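Long-range contact in Serine/threonine-protein kinase PknI (Mycobacterium tuberculosis, PDB 5XLL), which phosphorylates proteins on serine and threonine, slows mycobacterial growth within the infected host, and carries an extracellular sensor domain, the part in this chain: residues P83-F88 with A101-L106. Sequence-based numbering, arbitrary orientation.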
ATOM      1  N   PRO B  83       2.831  -7.232   7.388  1.00 62.40           N
ATOM      2  CA  PRO B  83       2.687  -8.165   6.273  1.00 61.07           C
ATOM      3  C   PRO B  83       2.912  -9.586   6.755  1.00 64.87           C
ATOM      4  O   PRO B  83       3.952  -9.860   7.364  1.00 71.20           O
ATOM      5  CB  PRO B  83       3.816  -7.740   5.327  1.00 66.17           C
ATOM      6  CG  PRO B  83       4.003  -6.261   5.609  1.00 62.68           C
ATOM      7  CD  PRO B  83       3.795  -6.150   7.102  1.00 65.11           C
ATOM      8  N   GLU B  84       1.941 -10.464   6.521  1.00 58.93           N
ATOM      9  CA  GLU B  84       2.097 -11.880   6.832  1.00 64.46           C
ATOM     10  C   GLU B  84       2.454 -12.598   5.552  1.00 65.21           C
ATOM     11  O   GLU B  84       1.712 -12.527   4.569  1.00 62.61           O
ATOM     12  CB  GLU B  84       0.795 -12.491   7.357  1.00 62.66           C
ATOM     13  CG  GLU B  84       0.085 -11.694   8.424  1.00 73.32           C
ATOM     14  CD  GLU B  84       0.432 -12.160   9.820  1.00 82.41           C
ATOM     15  OE1 GLU B  84      -0.287 -11.760  10.768  1.00 84.96           O
ATOM     16  OE2 GLU B  84       1.423 -12.917   9.965  1.00 81.49           O
ATOM     17  N   THR B  85       3.577 -13.301   5.560  1.00 66.93           N
ATOM     18  CA  THR B  85       3.927 -14.131   4.422  1.00 67.55           C
ATOM     19  C   THR B  85       3.047 -15.372   4.437  1.00 69.71           C
ATOM     20  O   THR B  85       3.153 -16.231   5.318  1.00 74.90           O
ATOM     21  CB  THR B  85       5.440 -14.482   4.379  1.00 65.45           C
ATOM     22  OG1 THR B  85       6.182 -13.288   4.101  1.00 62.50           O
ATOM     23  CG2 THR B  85       5.724 -15.497   3.278  1.00 68.83           C
ATOM     24  N   VAL B  86       2.155 -15.437   3.457  1.00 66.92           N
ATOM     25  CA  VAL B  86       1.191 -16.521   3.349  1.00 68.64           C
ATOM     26  C   VAL B  86       1.374 -17.253   2.022  1.00 73.68           C
ATOM     27  O   VAL B  86       1.462 -16.626   0.953  1.00 68.90           O
ATOM     28  CB  VAL B  86      -0.252 -15.980   3.415  1.00 66.41           C
ATOM     29  CG1 VAL B  86      -1.244 -17.119   3.450  1.00 66.40           C
ATOM     30  CG2 VAL B  86      -0.426 -15.073   4.620  1.00 65.54           C
ATOM     31  N   GLN B  87       1.456 -18.576   2.092  1.00 78.29           N
ATOM     32  CA  GLN B  87       1.409 -19.393   0.890  1.00 78.63           C
ATOM     33  C   GLN B  87      -0.046 -19.515   0.479  1.00 82.74           C
ATOM     34  O   GLN B  87      -0.939 -19.598   1.334  1.00 81.08           O
ATOM     35  CB  GLN B  87       2.016 -20.778   1.133  1.00 84.91           C
ATOM     36  CG  GLN B  87       3.538 -20.797   1.067  1.00 84.14           C
ATOM     37  CD  GLN B  87       4.060 -20.538  -0.339  1.00 82.93           C
ATOM     38  OE1 GLN B  87       3.521 -21.064  -1.319  1.00 82.72           O
ATOM     39  NE2 GLN B  87       5.116 -19.730  -0.444  1.00 77.56           N
ATOM     40  N   PHE B  88      -0.280 -19.512  -0.832  1.00104.63           N
ATOM     41  CA  PHE B  88      -1.630 -19.535  -1.383  1.00101.92           C
ATOM     42  C   PHE B  88      -1.660 -20.537  -2.512  1.00101.55           C
ATOM     43  O   PHE B  88      -0.872 -20.432  -3.465  1.00 99.45           O
ATOM     44  CB  PHE B  88      -1.996 -18.162  -1.946  1.00 98.43           C
ATOM     45  CG  PHE B  88      -3.365 -17.685  -1.561  1.00105.47           C
ATOM     46  CD1 PHE B  88      -4.177 -18.449  -0.729  1.00111.78           C
ATOM     47  CD2 PHE B  88      -3.843 -16.460  -2.029  1.00106.52           C
ATOM     48  CE1 PHE B  88      -5.446 -18.001  -0.365  1.00118.36           C
ATOM     49  CE2 PHE B  88      -5.107 -15.999  -1.671  1.00111.63           C
ATOM     50  CZ  PHE B  88      -5.913 -16.773  -0.838  1.00117.15           C
ATOM     51  N   ALA B 101       3.693 -17.607  -3.303  1.00 65.27           N
ATOM     52  CA  ALA B 101       4.048 -16.866  -2.101  1.00 66.73           C
ATOM     53  C   ALA B 101       3.361 -15.514  -2.128  1.00 57.45           C
ATOM     54  O   ALA B 101       3.525 -14.753  -3.091  1.00 49.10           O
ATOM     55  CB  ALA B 101       5.563 -16.681  -2.011  1.00 63.02           C
ATOM     56  N   THR B 102       2.608 -15.223  -1.067  1.00 52.04           N
ATOM     57  CA  THR B 102       1.892 -13.957  -0.934  1.00 48.76           C
ATOM     58  C   THR B 102       2.223 -13.212   0.354  1.00 46.08           C
ATOM     59  O   THR B 102       2.507 -13.819   1.382  1.00 52.94           O
ATOM     60  CB  THR B 102       0.355 -14.153  -0.978  1.00 47.82           C
ATOM     61  OG1 THR B 102      -0.086 -14.827   0.212  1.00 53.00           O
ATOM     62  CG2 THR B 102      -0.038 -14.959  -2.188  1.00 48.14           C
ATOM     63  N   THR B 103       2.177 -11.890   0.294  1.00 55.29           N
ATOM     64  CA  THR B 103       2.242 -11.077   1.496  1.00 55.70           C
ATOM     65  C   THR B 103       0.849 -10.461   1.709  1.00 58.30           C
ATOM     66  O   THR B 103       0.248  -9.955   0.747  1.00 49.42           O
ATOM     67  CB  THR B 103       3.326 -10.003   1.351  1.00 54.92           C
ATOM     68  OG1 THR B 103       4.575 -10.529   1.826  1.00 67.26           O
ATOM     69  CG2 THR B 103       2.981  -8.760   2.129  1.00 59.12           C
ATOM     70  N   GLN B 104       0.319 -10.547   2.936  1.00 60.19           N
ATOM     71  CA  GLN B 104      -0.986  -9.947   3.261  1.00 55.52           C
ATOM     72  C   GLN B 104      -0.952  -9.040   4.470  1.00 53.89           C
ATOM     73  O   GLN B 104      -0.349  -9.378   5.482  1.00 57.62           O
ATOM     74  CB  GLN B 104      -2.029 -11.022   3.539  1.00 55.49           C
ATOM     75  CG  GLN B 104      -2.101 -12.093   2.489  1.00 59.72           C
ATOM     76  CD  GLN B 104      -3.132 -13.140   2.837  1.00 65.24           C
ATOM     77  OE1 GLN B 104      -3.798 -13.047   3.880  1.00 67.19           O
ATOM     78  NE2 GLN B 104      -3.279 -14.146   1.966  1.00 64.40           N
ATOM     79  N   LEU B 105      -1.635  -7.905   4.375  1.00 49.18           N
ATOM     80  CA  LEU B 105      -1.851  -7.037   5.528  1.00 47.04           C
ATOM     81  C   LEU B 105      -3.225  -6.384   5.457  1.00 48.95           C
ATOM     82  O   LEU B 105      -3.929  -6.504   4.441  1.00 44.98           O
ATOM     83  CB  LEU B 105      -0.777  -5.960   5.622  1.00 54.15           C
ATOM     84  CG  LEU B 105      -0.515  -5.065   4.402  1.00 54.13           C
ATOM     85  CD1 LEU B 105      -1.643  -4.075   4.120  1.00 51.69           C
ATOM     86  CD2 LEU B 105       0.821  -4.320   4.583  1.00 57.30           C
ATOM     87  N   LEU B 106      -3.567  -5.655   6.521  1.00 40.80           N
ATOM     88  CA  LEU B 106      -4.807  -4.884   6.588  1.00 37.59           C
ATOM     89  C   LEU B 106      -4.472  -3.440   6.895  1.00 38.19           C
ATOM     90  O   LEU B 106      -3.718  -3.154   7.840  1.00 35.99           O
ATOM     91  CB  LEU B 106      -5.717  -5.414   7.702  1.00 32.74           C
ATOM     92  CG  LEU B 106      -7.022  -4.647   7.958  1.00 34.35           C
ATOM     93  CD1 LEU B 106      -7.902  -4.666   6.713  1.00 29.19           C
ATOM     94  CD2 LEU B 106      -7.769  -5.263   9.136  1.00 29.78           C
TER
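Glu84 and Val86 form antiparallel hydrogen-bonded pairs with Gln104 and Thr102, tied by four backbone bonds such as the nearly straight one from Glu84 N to Gln104 O (2.7 Å, 172° at the hydrogen), while Thr85-Thr103 and Gln87-Ala101 are non-hydrogen-bonded pairs. Val86, Thr102 and Gln104 share one face of the sheet. There the extended Gln104 chain runs at about a right angle across Val86, its CD 3.8 Å from Val86 CG2; the branched valine suits a strand and offers methyls to the flat amide, whose NE2 lies over one face of the poorly ordered Phe88 ring. Thr102 OG1 sits between its own backbone N and carbonyl carbon (chi1 69°), which directs the hydroxyl to Val86 O, modelled so close that the bond's exact length is doubtful, and sends CG2 toward Phe88 CB. On the other face, small Ala101 lets Gln87 NE2 approach its CB to 3.5 Å, while Gln87 OE1 bonds to Thr99 OG1. Pro83, with no N-H to donate, sits at a break in strand 78-91, beyond which Ser81 pairs with Leu106; its CB presses to 3.5 Å from Thr103 CG2, its CG 3.9 Å from Leu105 CD2. In this hairpin of strands 78-91 and 97-110, backbone bonds set the register, and buried Thr102, touched by Val122 of strand 116-124, gives Val86 O a second donor.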